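Chains: A (Unidentified, PDB 6ZM9) cleaves S-adenosyl methionine, as a phage-encoded SAM lyase, releasing 5'-deoxy-5'-methylthioadenosine. Local coordinates at residues L6-N20 with V67-G81. Sequence-based numbering, arbitrary orientation. Where two conformers were deposited one is given.
Sequences LGGGGFSARIFVGLN and VTENSVQIIIIDLEG. With MTA (5'-deoxy-5'-methylthioadenosine), chain F; PRO (proline), chain E; MTA (5'-deoxy-5'-methylthioadenosine), chain B.
The antiparallel strands 11-18 and 67-77 lie side by side in the main sheet of this SAM lyase, and at one end the pair lines adjoining sites for methylthioadenosine and proline. Paired backbone bonds join Ala13 with Ile76, Ile15 with Ile74 and Val17 with Val72, two to each pair; Val17 N to Val72 O, for example, is 2.9 Å. Ala13, Ile15, Val17, Val72, Ile74 and Ile76 form an apolar face packed largely against helices 29-43 and 84-101; Ile15 CB stands 4.1 Å from Ile74 CB.

The other face carries Arg14, Phe16, Ser71 and Gln73. Gln73, with CG anti to its backbone N (chi1 178°), extends beside the Phe16 ring and makes an off-centre CH-pi contact with it, Gln73 CG lying 4.2 Å from the ring centroid. Gln73 OE1 takes a weak bond from Arg14 NH1 (3.3 Å) at the edge of the guanidinium, while NE2 is bound by Gln54. Phe16 CZ in turn sits over the centre of the guanidinium.

Toward the ligands, Glu69 OE1 accepts a hydrogen bond from the proline N at 2.6 Å and another from Asn20 N, which meets it on the anti side, 31° out of the carboxylate plane; Glu69 OE2 accepts from the nucleoside O3' at 2.6 Å. Ser71 OG and O2' of the same nucleoside share a 2.8 Å hydrogen bond. The nucleoside site lies between subunits: at the far end, Ile77 pairs through its backbone N and O with the adenine of a second methylthioadenosine, Ile77 O lying 2.8 Å from N6, and Glu69 and Ser71 of the second subunit hold that ribose.

One carboxylate thus fixes the ribose through OE2 and the proline N through OE1, setting the two ligands side by side.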
loop_
_atom_site.group_PDB
_atom_site.type_symbol
_atom_site.label_atom_id
_atom_site.label_comp_id
_atom_site.label_asym_id
_atom_site.label_seq_id
_atom_site.Cartn_x
_atom_site.Cartn_y
_atom_site.Cartn_z
ATOM N N LEU A 6 18.910 6.851 1.927
ATOM C CA LEU A 6 18.729 6.472 3.288
ATOM C C LEU A 6 19.673 5.440 3.788
ATOM O O LEU A 6 19.921 4.426 3.119
ATOM C CB LEU A 6 17.295 5.976 3.493
ATOM C CG LEU A 6 16.951 5.460 4.892
ATOM C CD1 LEU A 6 17.078 6.574 5.920
ATOM C CD2 LEU A 6 15.553 4.861 4.916
ATOM N N GLY A 7 20.120 5.615 5.044
ATOM C CA GLY A 7 21.075 4.777 5.694
ATOM C C GLY A 7 20.455 3.620 6.434
ATOM O O GLY A 7 19.263 3.593 6.744
ATOM N N GLY A 8 21.304 2.645 6.707
ATOM C CA GLY A 8 20.910 1.469 7.441
ATOM C C GLY A 8 20.601 0.286 6.547
ATOM O O GLY A 8 20.895 0.251 5.347
ATOM N N GLY A 9 19.990 -0.710 7.179
ATOM C CA GLY A 9 19.692 -1.979 6.566
ATOM C C GLY A 9 18.436 -1.998 5.745
ATOM O O GLY A 9 18.066 -3.049 5.214
ATOM N N GLY A 10 17.759 -0.863 5.643
ATOM C CA GLY A 10 16.571 -0.773 4.824
ATOM C C GLY A 10 15.381 -1.493 5.412
ATOM O O GLY A 10 14.681 -2.202 4.693
ATOM N N PHE A 11 15.113 -1.307 6.700
ATOM C CA PHE A 11 13.972 -1.955 7.326
ATOM C C PHE A 11 12.684 -1.169 7.150
ATOM O O PHE A 11 12.680 0.069 7.164
ATOM C CB PHE A 11 14.237 -2.215 8.802
ATOM C CG PHE A 11 15.404 -3.101 9.024
ATOM C CD1 PHE A 11 15.368 -4.419 8.605
ATOM C CD2 PHE A 11 16.569 -2.603 9.572
ATOM C CE1 PHE A 11 16.475 -5.239 8.766
ATOM C CE2 PHE A 11 17.682 -3.423 9.748
ATOM C CZ PHE A 11 17.635 -4.736 9.335
ATOM N N SER A 12 11.594 -1.907 6.988
ATOM C CA SER A 12 10.267 -1.330 6.984
ATOM C C SER A 12 9.293 -2.356 7.534
ATOM O O SER A 12 9.619 -3.535 7.689
ATOM C CB SER A 12 9.860 -0.900 5.580
ATOM O OG SER A 12 9.707 -2.014 4.720
ATOM N N ALA A 13 8.081 -1.894 7.839
ATOM C CA ALA A 13 7.061 -2.775 8.368
ATOM C C ALA A 13 5.687 -2.318 7.915
ATOM O O ALA A 13 5.474 -1.155 7.568
ATOM C CB ALA A 13 7.062 -2.779 9.900
ATOM N N ARG A 14 4.756 -3.266 7.921
ATOM C CA ARG A 14 3.336 -3.007 7.727
ATOM C C ARG A 14 2.583 -3.687 8.865
ATOM O O ARG A 14 2.868 -4.839 9.204
ATOM C CB ARG A 14 2.828 -3.594 6.402
ATOM C CG ARG A 14 3.475 -3.038 5.163
ATOM C CD ARG A 14 2.579 -3.250 3.937
ATOM N NE ARG A 14 2.462 -4.654 3.547
ATOM C CZ ARG A 14 1.630 -5.108 2.613
ATOM N NH1 ARG A 14 0.817 -4.279 1.970
ATOM N NH2 ARG A 14 1.607 -6.402 2.327
ATOM N N ILE A 15 1.624 -2.977 9.453
ATOM C CA ILE A 15 0.790 -3.514 10.519
ATOM C C ILE A 15 -0.669 -3.319 10.124
ATOM O O ILE A 15 -1.058 -2.223 9.717
ATOM C CB ILE A 15 1.069 -2.811 11.859
ATOM C CG1 ILE A 15 2.555 -2.876 12.217
ATOM C CG2 ILE A 15 0.213 -3.406 12.976
ATOM C CD1 ILE A 15 2.907 -2.102 13.472
ATOM N N PHE A 16 -1.473 -4.377 10.246
ATOM C CA PHE A 16 -2.891 -4.322 9.926
ATOM C C PHE A 16 -3.701 -4.431 11.206
ATOM O O PHE A 16 -3.591 -5.438 11.924
ATOM C CB PHE A 16 -3.248 -5.449 8.976
ATOM C CG PHE A 16 -2.573 -5.358 7.640
ATOM C CD1 PHE A 16 -1.307 -5.876 7.431
ATOM C CD2 PHE A 16 -3.214 -4.737 6.590
ATOM C CE1 PHE A 16 -0.698 -5.795 6.176
ATOM C CE2 PHE A 16 -2.623 -4.665 5.319
ATOM C CZ PHE A 16 -1.375 -5.193 5.109
ATOM N N VAL A 17 -4.527 -3.408 11.471
ATOM C CA VAL A 17 -5.328 -3.306 12.692
ATOM C C VAL A 17 -6.779 -3.050 12.299
ATOM O O VAL A 17 -7.069 -2.032 11.658
ATOM C CB VAL A 17 -4.867 -2.149 13.603
ATOM C CG1 VAL A 17 -5.612 -2.210 14.941
ATOM C CG2 VAL A 17 -3.366 -2.147 13.833
ATOM N N GLY A 18 -7.684 -3.926 12.721
ATOM C CA GLY A 18 -9.094 -3.710 12.500
ATOM C C GLY A 18 -9.734 -2.769 13.508
ATOM O O GLY A 18 -9.208 -2.502 14.594
ATOM N N LEU A 19 -10.913 -2.259 13.135
ATOM C CA LEU A 19 -11.615 -1.237 13.902
ATOM C C LEU A 19 -12.966 -1.716 14.406
ATOM O O LEU A 19 -13.652 -0.966 15.118
ATOM C CB LEU A 19 -11.773 0.045 13.080
ATOM C CG LEU A 19 -10.436 0.653 12.631
ATOM C CD1 LEU A 19 -10.696 1.814 11.707
ATOM C CD2 LEU A 19 -9.574 1.082 13.796
ATOM N N ASN A 20 -13.365 -2.938 14.066
ATOM C CA ASN A 20 -14.509 -3.574 14.687
ATOM C C ASN A 20 -14.049 -4.311 15.936
ATOM O O ASN A 20 -12.914 -4.793 16.007
ATOM C CB ASN A 20 -15.081 -4.669 13.783
ATOM C CG ASN A 20 -16.238 -4.209 12.919
ATOM O OD1 ASN A 20 -16.313 -3.056 12.496
ATOM N ND2 ASN A 20 -17.124 -5.148 12.595
ATOM N N VAL A 67 -16.197 -11.300 9.083
ATOM C CA VAL A 67 -16.424 -9.900 9.414
ATOM C C VAL A 67 -15.879 -9.018 8.302
ATOM O O VAL A 67 -14.765 -9.233 7.817
ATOM C CB VAL A 67 -15.717 -9.577 10.746
ATOM C CG1 VAL A 67 -15.854 -8.097 11.092
ATOM C CG2 VAL A 67 -16.256 -10.440 11.864
ATOM N N THR A 68 -16.663 -8.007 7.919
ATOM C CA THR A 68 -16.226 -6.911 7.065
ATOM C C THR A 68 -16.209 -5.644 7.921
ATOM O O THR A 68 -17.219 -5.300 8.551
ATOM C CB THR A 68 -17.146 -6.760 5.851
ATOM O OG1 THR A 68 -17.206 -7.993 5.114
ATOM C CG2 THR A 68 -16.620 -5.705 4.902
ATOM N N GLU A 69 -15.075 -4.946 7.931
ATOM C CA GLU A 69 -14.866 -3.854 8.866
ATOM C C GLU A 69 -14.047 -2.758 8.196
ATOM O O GLU A 69 -13.451 -2.949 7.136
ATOM C CB GLU A 69 -14.105 -4.340 10.119
ATOM C CG GLU A 69 -12.732 -4.945 9.792
ATOM C CD GLU A 69 -11.947 -5.419 11.015
ATOM O OE1 GLU A 69 -12.395 -5.222 12.167
ATOM O OE2 GLU A 69 -10.858 -5.996 10.812
ATOM N N ASN A 70 -14.009 -1.600 8.840
ATOM C CA ASN A 70 -12.948 -0.650 8.557
ATOM C C ASN A 70 -11.675 -1.127 9.248
ATOM O O ASN A 70 -11.725 -1.732 10.318
ATOM C CB ASN A 70 -13.302 0.729 9.097
ATOM C CG ASN A 70 -14.471 1.356 8.388
ATOM O OD1 ASN A 70 -14.752 1.077 7.219
ATOM N ND2 ASN A 70 -15.149 2.250 9.086
ATOM N N SER A 71 -10.531 -0.871 8.621
ATOM C CA SER A 71 -9.258 -1.234 9.216
ATOM C C SER A 71 -8.204 -0.213 8.807
ATOM O O SER A 71 -8.462 0.710 8.031
ATOM C CB SER A 71 -8.832 -2.657 8.851
ATOM O OG SER A 71 -8.611 -2.773 7.462
ATOM N N VAL A 72 -7.004 -0.379 9.367
ATOM C CA VAL A 72 -5.900 0.544 9.146
ATOM C C VAL A 72 -4.674 -0.274 8.790
ATOM O O VAL A 72 -4.364 -1.262 9.467
ATOM C CB VAL A 72 -5.593 1.409 10.386
ATOM C CG1 VAL A 72 -4.437 2.383 10.104
ATOM C CG2 VAL A 72 -6.836 2.149 10.818
ATOM N N GLN A 73 -3.980 0.137 7.739
ATOM C CA GLN A 73 -2.648 -0.364 7.432
ATOM C C GLN A 73 -1.635 0.705 7.833
ATOM O O GLN A 73 -1.644 1.813 7.282
ATOM C CB GLN A 73 -2.542 -0.702 5.944
ATOM C CG GLN A 73 -1.159 -1.192 5.542
ATOM C CD GLN A 73 -0.956 -1.361 4.051
ATOM O OE1 GLN A 73 0.179 -1.469 3.598
ATOM N NE2 GLN A 73 -2.042 -1.448 3.300
ATOM N N ILE A 74 -0.772 0.371 8.791
ATOM C CA ILE A 74 0.300 1.256 9.235
ATOM C C ILE A 74 1.545 0.896 8.444
ATOM O O ILE A 74 1.934 -0.278 8.400
ATOM C CB ILE A 74 0.563 1.091 10.746
ATOM C CG1 ILE A 74 -0.732 1.193 11.553
ATOM C CG2 ILE A 74 1.605 2.131 11.211
ATOM C CD1 ILE A 74 -0.550 0.938 13.050
ATOM N N ILE A 75 2.164 1.896 7.814
ATOM C CA ILE A 75 3.372 1.705 7.010
ATOM C C ILE A 75 4.498 2.458 7.706
ATOM O O ILE A 75 4.414 3.680 7.884
ATOM C CB ILE A 75 3.187 2.212 5.572
ATOM C CG1 ILE A 75 2.007 1.505 4.908
ATOM C CG2 ILE A 75 4.468 2.033 4.773
ATOM C CD1 ILE A 75 1.559 2.135 3.594
ATOM N N ILE A 76 5.571 1.745 8.061
ATOM C CA ILE A 76 6.696 2.329 8.784
ATOM C C ILE A 76 7.959 2.074 7.981
ATOM O O ILE A 76 8.338 0.918 7.774
ATOM C CB ILE A 76 6.851 1.719 10.187
ATOM C CG1 ILE A 76 5.651 2.057 11.062
ATOM C CG2 ILE A 76 8.146 2.223 10.831
ATOM C CD1 ILE A 76 5.583 1.248 12.340
ATOM N N ILE A 77 8.617 3.141 7.542
ATOM C CA ILE A 77 9.954 3.056 6.968
ATOM C C ILE A 77 10.941 3.512 8.037
ATOM O O ILE A 77 10.779 4.593 8.610
ATOM C CB ILE A 77 10.066 3.923 5.698
ATOM C CG1 ILE A 77 9.034 3.479 4.652
ATOM C CG2 ILE A 77 11.509 3.875 5.179
ATOM C CD1 ILE A 77 8.919 4.408 3.508
ATOM N N ASP A 78 11.952 2.691 8.335
ATOM C CA ASP A 78 12.920 3.067 9.363
ATOM C C ASP A 78 13.824 4.157 8.801
ATOM O O ASP A 78 14.548 3.913 7.834
ATOM C CB ASP A 78 13.762 1.853 9.764
ATOM C CG ASP A 78 14.841 2.192 10.781
ATOM O OD1 ASP A 78 14.654 3.183 11.523
ATOM O OD2 ASP A 78 15.871 1.459 10.845
ATOM N N LEU A 79 13.781 5.353 9.395
ATOM C CA LEU A 79 14.662 6.449 9.019
ATOM C C LEU A 79 15.818 6.648 9.995
ATOM O O LEU A 79 16.605 7.581 9.807
ATOM C CB LEU A 79 13.865 7.770 8.912
ATOM C CG LEU A 79 12.668 7.765 7.967
ATOM C CD1 LEU A 79 11.959 9.101 7.823
ATOM C CD2 LEU A 79 13.073 7.318 6.578
ATOM N N GLU A 80 15.944 5.801 11.021
ATOM C CA GLU A 80 16.950 5.989 12.056
ATOM C C GLU A 80 18.083 4.976 12.006
ATOM O O GLU A 80 18.950 4.995 12.890
ATOM C CB GLU A 80 16.306 5.900 13.442
ATOM C CG GLU A 80 15.262 6.947 13.698
ATOM C CD GLU A 80 14.789 6.914 15.130
ATOM O OE1 GLU A 80 15.299 7.703 15.948
ATOM O OE2 GLU A 80 13.927 6.081 15.452
ATOM N N GLY A 81 18.082 4.073 11.031
ATOM C CA GLY A 81 19.152 3.108 10.888
ATOM C C GLY A 81 19.292 2.173 12.067
ATOM O O GLY A 81 20.399 1.969 12.579
HETATM C CS MTA F . 7.925 12.924 4.278
HETATM S "S5'" MTA F . 6.567 13.668 5.123
HETATM C "C5'" MTA F . 5.204 13.231 4.030
HETATM C "C4'" MTA F . 4.486 11.937 4.360
HETATM O "O4'" MTA F . 5.428 10.853 4.310
HETATM C "C2'" MTA F . 3.719 10.317 5.902
HETATM O "O2'" MTA F . 2.540 9.907 5.228
HETATM C "C3'" MTA F . 3.845 11.835 5.744
HETATM O "O3'" MTA F . 2.603 12.509 5.838
HETATM C "C1'" MTA F . 4.971 9.815 5.167
HETATM N N9 MTA F . 6.053 9.438 6.064
HETATM C C8 MTA F . 7.008 10.238 6.639
HETATM N N7 MTA F . 7.917 9.588 7.325
HETATM C C5 MTA F . 7.531 8.259 7.200
HETATM C C6 MTA F . 8.117 7.052 7.630
HETATM N N6 MTA F . 9.273 6.975 8.305
HETATM N N1 MTA F . 7.493 5.897 7.290
HETATM C C2 MTA F . 6.369 5.960 6.566
HETATM N N3 MTA F . 5.740 7.030 6.089
HETATM C C4 MTA F . 6.374 8.161 6.439
HETATM N N PRO E . -11.417 -6.815 14.020
HETATM C CA PRO E . -12.404 -7.741 14.575
HETATM C C PRO E . -12.041 -8.256 15.957
HETATM O O PRO E . -12.928 -8.595 16.754
HETATM C CB PRO E . -12.363 -8.903 13.585
HETATM C CG PRO E . -10.966 -8.774 12.943
HETATM C CD PRO E . -10.297 -7.550 13.416
HETATM O OXT PRO E . -10.861 -8.370 16.283
HETATM C CS MTA B . -6.088 -9.287 11.174
HETATM S "S5'" MTA B . -7.729 -8.659 11.021
HETATM C "C5'" MTA B . -7.402 -6.906 10.765
HETATM C "C4'" MTA B . -7.277 -6.466 9.320
HETATM O "O4'" MTA B . -6.200 -7.188 8.701
HETATM C "C2'" MTA B . -7.833 -6.658 7.029
HETATM O "O2'" MTA B . -7.720 -5.294 6.656
HETATM C "C3'" MTA B . -8.484 -6.712 8.415
HETATM O "O3'" MTA B . -9.516 -5.755 8.583
HETATM C "C1'" MTA B . -6.449 -7.266 7.304
HETATM N N9 MTA B . -6.338 -8.655 6.886
HETATM C C8 MTA B . -6.702 -9.788 7.569
HETATM N N7 MTA B . -6.381 -10.909 6.967
HETATM C C5 MTA B . -5.765 -10.485 5.796
HETATM C C6 MTA B . -5.123 -11.181 4.752
HETATM N N6 MTA B . -4.984 -12.513 4.709
HETATM N N1 MTA B . -4.567 -10.444 3.759
HETATM C C2 MTA B . -4.649 -9.109 3.821
HETATM N N3 MTA B . -5.204 -8.349 4.760
HETATM C C4 MTA B . -5.749 -9.099 5.732
HETATM O O HOH W 1 17.201 3.626 8.396
HETATM O O HOH W 2 16.734 0.550 8.387
HETATM O O HOH W 3 -15.470 -0.905 11.278
HETATM O O HOH W 4 -19.522 -5.388 10.834
#